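Local coordinates for envelope polyprotein (Puumala orthohantavirus, PDB 5FXU), which forms part of the glycosylated, antigenic surface of the virion as the Gn glycoprotein ectodomain and probably serves with Gc in host-cell entry, at residues A[215-220]-A[334-339]; A[222-227]-A[312-317]. One frame throughout, in Å; residues are numbered along the deposited sequence.

Contact 1. Residues A[215-220]-A[334-339]; sequences LVQKTS and SVCDKK. With NAG (2-acetamido-2-deoxy-beta-D-glucopyranose), chain D; NAG (2-acetamido-2-deoxy-beta-D-glucopyranose), chain B.
Val216 and Lys218 meet Ser334 in a surface contact of the Gn head, where the end of helix 208-216 and the turn that follows it lie beside the loop joining strands 327-329 and 340-354. The second loop carries the end of an N-glycosylation sequon, Ser334 being the third residue of Asn332-His333-Ser334, and its backbone N is hydrogen-bonded to the side-chain oxygen of Asn332. The first sugar, NAG of chain D, leans on this loop, with its O5 3.6 Å from CB of Ser334 and 3.7 Å from CG2 of Val335. Its O4 carries the second NAG, chain B, in the linkage of a chitobiose core. Lys218 lies between sugar and protein. Its side chain leaves the backbone nearly eclipsed (chi1 -16°) and then bends at chi2 (85°), which carries the ammonium group back across the gap. There NZ gives a weak hydrogen bond of 3.3 Å to the carbonyl O of Ser334, while the acetamide methyl C8 of the chain B sugar comes equally near, 3.3 Å from NZ. Next to the helix end the packing is tight: CG1 of Val216, placed anti to its own backbone N, presses to 3.1 Å of OG of Ser334. The extended side chain of Gln217 lies across toward Ser334 and Cys336, and Cys336 is itself joined by a disulfide to Cys221, so a covalent bond closes the contact immediately beyond segment 215-220. On the side facing helix 208-216, the buried ammonium of Lys339 pins the second loop. It forms salt bridges with Glu209 and Glu213 of the helix, which should offset its charge, and NZ donates to O of Val335 at 2.7 Å, arriving almost head-on to the carbonyl with a C=O...N angle of 170°.

Contact 2. Residues A[222-227]-A[312-317]; sequences TGNGFQ and VLTAKD
The ring of Phe226 has the carbonyl O of Lys316 at its edge, in the ring plane and 4.0 Å from CD1, while Val312 approaches it obliquely, its CG1 lying 3.8 Å from the same CD1. The two side chains cross at about a right angle, and Leu195 and Leu341 of the neighbouring strands add further apolar contacts to the ring. The other flat pair is polar. The amide of Gln227 and the carboxylate of Asp317 stand almost perpendicular, their planes 81° apart, yet NE2 reaches OD2 at 2.9 Å. The acceptor lies close to the amide plane and uses its anti lone pair, the one turned away from OD1. Since OD2 also makes a salt bridge with Lys207, two donors grip this one oxygen. In the fold, the loop that leads from helix 208-216 into strand 228-234 docks here against the connection of a beta hairpin, formed by the antiparallel strands 310-313 and 321-323. The backbones are joined by N of Phe226, which donates to O of Thr314 at 2.8 Å with an N-H...O angle of 160°. Gly225, having no side chain, lets the carboxylate of Asp317 settle close over it, and CA of Asp317 makes a CA-H...O contact of 3.3 Å with O of Gly225. A water donates to O of Gln227 and to O of Asp317, adding a bridge beside the Phe226 ring. At the far end OG1 of Thr314, held between its own backbone N and carbonyl carbon, gives its proton to OD1 of Asn224 at 2.7 Å. The hydroxyl approaches from above the amide, 49° out of the carbonyl plane.

In the fold
From the N terminus, the chain reaches helix 208-216 after the strand 185-197, and the two first segments follow at its end: 215-220, then 222-227, with Cys221 between them. After strand 228-234 and the helix 249-260, it returns in the order 312-317, then 334-339. Contact 1 therefore closes a loop of 113 intervening residues, and contact 2 a shorter one of 84 lying wholly within it. Their centres are about 12 Å apart. Between them, ND2 of Asn224 is hydrogen-bonded to O of Cys336, and Thr314 pairs through the backbone with Lys339. Together they tie the helix end and its exit loop to the hairpin 310-323 and the approach to strand 340-354.

Contact 1. Residues A[215-220]-A[334-339]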
ATOM      1  N   LEU A 215      -0.356 -15.820  13.563  1.00 68.36           N
ATOM      2  CA  LEU A 215       1.050 -15.483  13.723  1.00 72.29           C
ATOM      3  C   LEU A 215       1.380 -14.767  15.048  1.00 74.37           C
ATOM      4  O   LEU A 215       2.437 -15.001  15.623  1.00 74.51           O
ATOM      5  CB  LEU A 215       1.485 -14.642  12.518  1.00 75.37           C
ATOM      6  CG  LEU A 215       2.953 -14.266  12.367  1.00 78.45           C
ATOM      7  CD1 LEU A 215       3.858 -15.488  12.284  1.00 81.36           C
ATOM      8  CD2 LEU A 215       3.091 -13.413  11.119  1.00 78.16           C
ATOM      9  N   VAL A 216       0.490 -13.891  15.512  1.00 78.67           N
ATOM     10  CA  VAL A 216       0.760 -13.009  16.685  1.00 83.39           C
ATOM     11  C   VAL A 216      -0.246 -13.072  17.866  1.00 86.14           C
ATOM     12  O   VAL A 216      -0.215 -12.205  18.742  1.00 86.64           O
ATOM     13  CB  VAL A 216       1.016 -11.536  16.191  1.00 84.88           C
ATOM     14  CG1 VAL A 216       1.093 -10.489  17.308  1.00 85.81           C
ATOM     15  CG2 VAL A 216       2.324 -11.482  15.406  1.00 85.82           C
ATOM     16  N   GLN A 217      -1.087 -14.108  17.963  1.00 89.83           N
ATOM     17  CA  GLN A 217      -2.065 -14.136  19.070  1.00 92.71           C
ATOM     18  C   GLN A 217      -1.963 -15.306  19.998  1.00 97.16           C
ATOM     19  O   GLN A 217      -1.537 -16.393  19.633  1.00 96.03           O
ATOM     20  CB  GLN A 217      -3.520 -14.045  18.590  1.00 90.23           C
ATOM     21  CG  GLN A 217      -3.995 -12.631  18.357  1.00 86.30           C
ATOM     22  CD  GLN A 217      -5.489 -12.544  18.200  1.00 85.52           C
ATOM     23  OE1 GLN A 217      -6.152 -13.503  17.779  1.00 83.58           O
ATOM     24  NE2 GLN A 217      -6.030 -11.374  18.503  1.00 85.31           N
ATOM     25  N   LYS A 218      -2.433 -15.042  21.208  1.00103.85           N
ATOM     26  CA  LYS A 218      -2.484 -16.029  22.281  1.00110.31           C
ATOM     27  C   LYS A 218      -3.810 -16.790  22.083  1.00115.42           C
ATOM     28  O   LYS A 218      -3.831 -17.981  21.737  1.00116.27           O
ATOM     29  CB  LYS A 218      -2.371 -15.391  23.698  1.00111.14           C
ATOM     30  CG  LYS A 218      -1.848 -13.958  23.729  1.00109.50           C
ATOM     31  CD  LYS A 218      -2.955 -12.921  23.514  1.00106.30           C
ATOM     32  CE  LYS A 218      -2.399 -11.651  22.884  1.00105.25           C
ATOM     33  NZ  LYS A 218      -3.352 -10.507  22.896  1.00103.79           N
ATOM     34  N   THR A 219      -4.910 -16.043  22.218  1.00117.37           N
ATOM     35  CA  THR A 219      -6.273 -16.580  22.292  1.00115.87           C
ATOM     36  C   THR A 219      -7.109 -16.285  21.024  1.00110.26           C
ATOM     37  O   THR A 219      -6.633 -15.632  20.087  1.00107.16           O
ATOM     38  CB  THR A 219      -6.973 -16.021  23.554  1.00118.04           C
ATOM     39  OG1 THR A 219      -7.010 -14.588  23.496  1.00113.93           O
ATOM     40  CG2 THR A 219      -6.221 -16.460  24.831  1.00119.27           C
ATOM     41  N   SER A 220      -8.345 -16.796  21.005  1.00105.63           N
ATOM     42  CA  SER A 220      -9.247 -16.695  19.844  1.00 98.86           C
ATOM     43  C   SER A 220     -10.082 -15.399  19.751  1.00 92.68           C
ATOM     44  O   SER A 220     -10.895 -15.099  20.630  1.00 89.28           O
ATOM     45  CB  SER A 220     -10.191 -17.904  19.817  1.00 99.59           C
ATOM     46  OG  SER A 220     -10.765 -18.065  18.534  1.00100.00           O
ATOM     47  N   SER A 334      -2.437  -8.007  17.570  1.00 43.57           N
ATOM     48  CA  SER A 334      -2.738  -8.628  18.873  1.00 46.67           C
ATOM     49  C   SER A 334      -4.078  -8.195  19.486  1.00 48.03           C
ATOM     50  O   SER A 334      -4.597  -8.862  20.366  1.00 52.18           O
ATOM     51  CB  SER A 334      -1.625  -8.320  19.870  1.00 46.66           C
ATOM     52  OG  SER A 334      -0.357  -8.699  19.359  1.00 46.06           O
ATOM     53  N   VAL A 335      -4.614  -7.065  19.045  1.00 50.11           N
ATOM     54  CA  VAL A 335      -5.922  -6.564  19.490  1.00 51.66           C
ATOM     55  C   VAL A 335      -7.009  -7.306  18.717  1.00 51.04           C
ATOM     56  O   VAL A 335      -6.778  -7.705  17.579  1.00 52.95           O
ATOM     57  CB  VAL A 335      -5.983  -5.029  19.267  1.00 54.60           C
ATOM     58  CG1 VAL A 335      -7.384  -4.463  19.405  1.00 55.98           C
ATOM     59  CG2 VAL A 335      -5.037  -4.344  20.243  1.00 57.52           C
ATOM     60  N   CYS A 336      -8.185  -7.478  19.312  1.00 50.20           N
ATOM     61  CA  CYS A 336      -9.289  -8.188  18.642  1.00 54.69           C
ATOM     62  C   CYS A 336     -10.258  -7.263  17.930  1.00 50.40           C
ATOM     63  O   CYS A 336     -10.666  -7.537  16.803  1.00 50.83           O
ATOM     64  CB  CYS A 336     -10.084  -9.054  19.626  1.00 63.25           C
ATOM     65  SG  CYS A 336      -9.601 -10.791  19.782  1.00 77.35           S
ATOM     66  N   ASP A 337     -10.637  -6.177  18.588  1.00 48.95           N
ATOM     67  CA  ASP A 337     -11.699  -5.309  18.083  1.00 50.51           C
ATOM     68  C   ASP A 337     -11.181  -3.996  17.531  1.00 43.47           C
ATOM     69  O   ASP A 337     -10.103  -3.535  17.894  1.00 38.62           O
ATOM     70  CB  ASP A 337     -12.712  -5.013  19.198  1.00 55.21           C
ATOM     71  CG  ASP A 337     -13.459  -6.254  19.661  1.00 59.05           C
ATOM     72  OD1 ASP A 337     -13.849  -7.090  18.811  1.00 59.43           O
ATOM     73  OD2 ASP A 337     -13.672  -6.376  20.886  1.00 67.39           O
ATOM     74  N   LYS A 338     -11.989  -3.403  16.658  1.00 38.65           N
ATOM     75  CA  LYS A 338     -11.811  -2.027  16.208  1.00 39.49           C
ATOM     76  C   LYS A 338     -10.513  -1.769  15.439  1.00 37.20           C
ATOM     77  O   LYS A 338     -10.015  -0.638  15.402  1.00 38.75           O
ATOM     78  CB  LYS A 338     -11.929  -1.054  17.395  1.00 40.16           C
ATOM     79  CG  LYS A 338     -13.264  -1.076  18.112  1.00 40.65           C
ATOM     80  CD  LYS A 338     -13.271  -0.036  19.237  1.00 43.85           C
ATOM     81  CE  LYS A 338     -14.666   0.250  19.764  1.00 44.29           C
ATOM     82  NZ  LYS A 338     -15.365  -0.999  20.188  1.00 47.52           N
ATOM     83  N   LYS A 339      -9.994  -2.806  14.793  1.00 36.97           N
ATOM     84  CA  LYS A 339      -8.705  -2.721  14.122  1.00 34.92           C
ATOM     85  C   LYS A 339      -8.852  -2.687  12.608  1.00 32.00           C
ATOM     86  O   LYS A 339      -9.945  -2.883  12.055  1.00 31.22           O
ATOM     87  CB  LYS A 339      -7.785  -3.848  14.580  1.00 39.02           C
ATOM     88  CG  LYS A 339      -8.159  -5.245  14.120  1.00 41.21           C
ATOM     89  CD  LYS A 339      -7.152  -6.266  14.622  1.00 42.94           C
ATOM     90  CE  LYS A 339      -7.736  -7.666  14.609  1.00 43.91           C
ATOM     91  NZ  LYS A 339      -6.717  -8.649  15.047  1.00 45.43           N
TER
HETATM   92  C1  NAG D   1      -0.620  -4.822  20.897  1.00 57.67           C
HETATM   93  C2  NAG D   1       0.222  -3.993  21.837  1.00 62.63           C
HETATM   94  C3  NAG D   1       0.650  -4.840  23.028  1.00 66.26           C
HETATM   95  C4  NAG D   1      -0.579  -5.331  23.788  1.00 68.94           C
HETATM   96  C5  NAG D   1      -1.538  -6.027  22.818  1.00 66.12           C
HETATM   97  C6  NAG D   1      -2.877  -6.327  23.487  1.00 65.85           C
HETATM   98  C7  NAG D   1       1.657  -2.205  20.882  1.00 59.80           C
HETATM   99  C8  NAG D   1       0.779  -1.107  21.415  1.00 56.65           C
HETATM  100  N2  NAG D   1       1.367  -3.494  21.103  1.00 61.14           N
HETATM  101  O3  NAG D   1       1.492  -4.050  23.875  1.00 65.66           O
HETATM  102  O4  NAG D   1      -0.171  -6.278  24.790  1.00 81.80           O
HETATM  103  O5  NAG D   1      -1.773  -5.233  21.644  1.00 62.54           O
HETATM  104  O6  NAG D   1      -3.562  -5.099  23.750  1.00 68.81           O
HETATM  105  O7  NAG D   1       2.653  -1.929  20.243  1.00 60.57           O
HETATM  106  C1  NAG B   2      -0.163  -5.803  26.155  1.00 87.02           C
HETATM  107  C2  NAG B   2      -0.084  -7.045  27.047  1.00 88.40           C
HETATM  108  C3  NAG B   2       0.114  -6.673  28.525  1.00 90.37           C
HETATM  109  C4  NAG B   2       1.318  -5.748  28.684  1.00 89.41           C
HETATM  110  C5  NAG B   2       1.157  -4.523  27.773  1.00 87.00           C
HETATM  111  C6  NAG B   2       2.379  -3.602  27.831  1.00 82.92           C
HETATM  112  C7  NAG B   2      -1.398  -8.872  26.022  1.00 80.96           C
HETATM  113  C8  NAG B   2      -2.737  -9.554  25.998  1.00 77.94           C
HETATM  114  N2  NAG B   2      -1.299  -7.836  26.868  1.00 85.25           N
HETATM  115  O3  NAG B   2       0.321  -7.845  29.335  1.00 89.13           O
HETATM  116  O4  NAG B   2       1.440  -5.370  30.068  1.00 88.09           O
HETATM  117  O5  NAG B   2       0.939  -4.921  26.410  1.00 88.89           O
HETATM  118  O6  NAG B   2       3.328  -3.933  26.809  1.00 76.93           O
HETATM  119  O7  NAG B   2      -0.477  -9.249  25.306  1.00 77.71           O

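Contact 2. Residues A[222-227]-A[312-317]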
ATOM      1  N   THR A 222     -13.112 -13.405  17.878  1.00 87.68           N
ATOM      2  CA  THR A 222     -14.405 -13.913  17.409  1.00 90.64           C
ATOM      3  C   THR A 222     -14.672 -13.512  15.937  1.00 84.21           C
ATOM      4  O   THR A 222     -14.850 -14.380  15.065  1.00 87.28           O
ATOM      5  CB  THR A 222     -15.580 -13.498  18.350  1.00 95.81           C
ATOM      6  OG1 THR A 222     -15.731 -12.067  18.367  1.00 99.26           O
ATOM      7  CG2 THR A 222     -15.368 -14.021  19.808  1.00 96.44           C
ATOM      8  N   GLY A 223     -14.655 -12.206  15.676  1.00 78.42           N
ATOM      9  CA  GLY A 223     -15.137 -11.622  14.415  1.00 76.78           C
ATOM     10  C   GLY A 223     -14.224 -10.722  13.576  1.00 75.70           C
ATOM     11  O   GLY A 223     -14.417  -9.500  13.518  1.00 80.24           O
ATOM     12  N   ASN A 224     -13.238 -11.329  12.913  1.00 72.01           N
ATOM     13  CA  ASN A 224     -12.414 -10.652  11.895  1.00 65.52           C
ATOM     14  C   ASN A 224     -12.562 -11.253  10.480  1.00 60.59           C
ATOM     15  O   ASN A 224     -11.750 -12.036   9.961  1.00 60.39           O
ATOM     16  CB  ASN A 224     -11.000 -10.480  12.405  1.00 65.15           C
ATOM     17  CG  ASN A 224     -10.931  -9.448  13.556  1.00 65.27           C
ATOM     18  OD1 ASN A 224     -11.342  -8.314  13.360  1.00 61.82           O
ATOM     19  ND2 ASN A 224     -10.455  -9.832  14.744  1.00 65.50           N
ATOM     20  N   GLY A 225     -13.650 -10.800   9.869  1.00 55.88           N
ATOM     21  CA  GLY A 225     -14.176 -11.346   8.659  1.00 52.85           C
ATOM     22  C   GLY A 225     -13.735 -10.736   7.339  1.00 50.32           C
ATOM     23  O   GLY A 225     -14.148 -11.241   6.310  1.00 52.81           O
ATOM     24  N   PHE A 226     -12.921  -9.676   7.324  1.00 45.20           N
ATOM     25  CA  PHE A 226     -12.461  -9.111   6.048  1.00 41.02           C
ATOM     26  C   PHE A 226     -11.869 -10.175   5.085  1.00 41.17           C
ATOM     27  O   PHE A 226     -11.127 -11.052   5.497  1.00 39.78           O
ATOM     28  CB  PHE A 226     -11.461  -7.993   6.243  1.00 39.02           C
ATOM     29  CG  PHE A 226     -10.877  -7.503   4.937  1.00 36.98           C
ATOM     30  CD1 PHE A 226     -11.606  -6.687   4.094  1.00 36.26           C
ATOM     31  CD2 PHE A 226      -9.619  -7.934   4.522  1.00 35.21           C
ATOM     32  CE1 PHE A 226     -11.085  -6.280   2.873  1.00 35.26           C
ATOM     33  CE2 PHE A 226      -9.099  -7.520   3.320  1.00 34.69           C
ATOM     34  CZ  PHE A 226      -9.834  -6.692   2.491  1.00 34.95           C
ATOM     35  N   GLN A 227     -12.271 -10.113   3.818  1.00 40.50           N
ATOM     36  CA  GLN A 227     -11.812 -11.054   2.815  1.00 41.24           C
ATOM     37  C   GLN A 227     -11.014 -10.337   1.751  1.00 40.12           C
ATOM     38  O   GLN A 227     -11.504  -9.421   1.083  1.00 39.22           O
ATOM     39  CB  GLN A 227     -12.973 -11.852   2.205  1.00 42.59           C
ATOM     40  CG  GLN A 227     -13.406 -13.012   3.099  1.00 43.43           C
ATOM     41  CD  GLN A 227     -14.428 -13.932   2.468  1.00 44.18           C
ATOM     42  OE1 GLN A 227     -14.110 -14.731   1.587  1.00 43.67           O
ATOM     43  NE2 GLN A 227     -15.663 -13.830   2.927  1.00 45.68           N
ATOM     44  N   VAL A 312      -8.850  -0.444   5.903  1.00 30.58           N
ATOM     45  CA  VAL A 312     -10.136  -1.127   5.926  1.00 33.21           C
ATOM     46  C   VAL A 312     -10.331  -1.730   7.311  1.00 33.42           C
ATOM     47  O   VAL A 312      -9.389  -2.197   7.918  1.00 32.75           O
ATOM     48  CB  VAL A 312     -10.153  -2.269   4.886  1.00 36.39           C
ATOM     49  CG1 VAL A 312     -11.504  -2.925   4.763  1.00 38.40           C
ATOM     50  CG2 VAL A 312      -9.787  -1.733   3.515  1.00 39.36           C
ATOM     51  N   LEU A 313     -11.562  -1.725   7.798  1.00 35.10           N
ATOM     52  CA  LEU A 313     -11.913  -2.473   8.993  1.00 36.87           C
ATOM     53  C   LEU A 313     -11.711  -3.955   8.776  1.00 37.44           C
ATOM     54  O   LEU A 313     -12.139  -4.484   7.750  1.00 38.91           O
ATOM     55  CB  LEU A 313     -13.382  -2.257   9.348  1.00 38.28           C
ATOM     56  CG  LEU A 313     -13.807  -0.871   9.826  1.00 38.01           C
ATOM     57  CD1 LEU A 313     -15.247  -0.955  10.221  1.00 39.77           C
ATOM     58  CD2 LEU A 313     -12.978  -0.349  10.978  1.00 37.76           C
ATOM     59  N   THR A 314     -11.097  -4.632   9.742  1.00 38.25           N
ATOM     60  CA  THR A 314     -10.910  -6.083   9.637  1.00 39.53           C
ATOM     61  C   THR A 314     -12.189  -6.850   9.940  1.00 41.39           C
ATOM     62  O   THR A 314     -12.331  -7.983   9.524  1.00 41.24           O
ATOM     63  CB  THR A 314      -9.807  -6.583  10.567  1.00 39.60           C
ATOM     64  OG1 THR A 314     -10.169  -6.317  11.923  1.00 41.13           O
ATOM     65  CG2 THR A 314      -8.472  -5.923  10.259  1.00 39.63           C
ATOM     66  N   ALA A 315     -13.125  -6.215  10.650  1.00 44.36           N
ATOM     67  CA  ALA A 315     -14.326  -6.875  11.140  1.00 46.87           C
ATOM     68  C   ALA A 315     -15.346  -7.222  10.068  1.00 50.55           C
ATOM     69  O   ALA A 315     -16.100  -8.183  10.238  1.00 52.75           O
ATOM     70  CB  ALA A 315     -15.004  -6.051  12.244  1.00 46.51           C
ATOM     71  N   LYS A 316     -15.421  -6.443   8.995  1.00 53.29           N
ATOM     72  CA  LYS A 316     -16.480  -6.668   7.994  1.00 56.41           C
ATOM     73  C   LYS A 316     -15.974  -7.358   6.743  1.00 55.31           C
ATOM     74  O   LYS A 316     -15.031  -6.880   6.105  1.00 51.19           O
ATOM     75  CB  LYS A 316     -17.172  -5.347   7.621  1.00 59.62           C
ATOM     76  CG  LYS A 316     -17.869  -4.643   8.782  1.00 61.32           C
ATOM     77  CD  LYS A 316     -18.932  -5.513   9.421  1.00 64.02           C
ATOM     78  CE  LYS A 316     -19.716  -4.724  10.452  1.00 67.52           C
ATOM     79  NZ  LYS A 316     -20.772  -5.586  11.053  1.00 70.09           N
ATOM     80  N   ASP A 317     -16.627  -8.476   6.410  1.00 58.39           N
ATOM     81  CA  ASP A 317     -16.429  -9.184   5.138  1.00 60.37           C
ATOM     82  C   ASP A 317     -16.408  -8.237   3.950  1.00 59.25           C
ATOM     83  O   ASP A 317     -15.466  -8.234   3.150  1.00 56.31           O
ATOM     84  CB  ASP A 317     -17.541 -10.220   4.898  1.00 65.44           C
ATOM     85  CG  ASP A 317     -17.373 -11.498   5.735  1.00 69.82           C
ATOM     86  OD1 ASP A 317     -17.721 -11.458   6.942  1.00 72.85           O
ATOM     87  OD2 ASP A 317     -16.910 -12.540   5.191  1.00 69.14           O
TER
HETATM   88  O   HOH W   1     -14.071  -8.387   0.822  1.00 43.17           O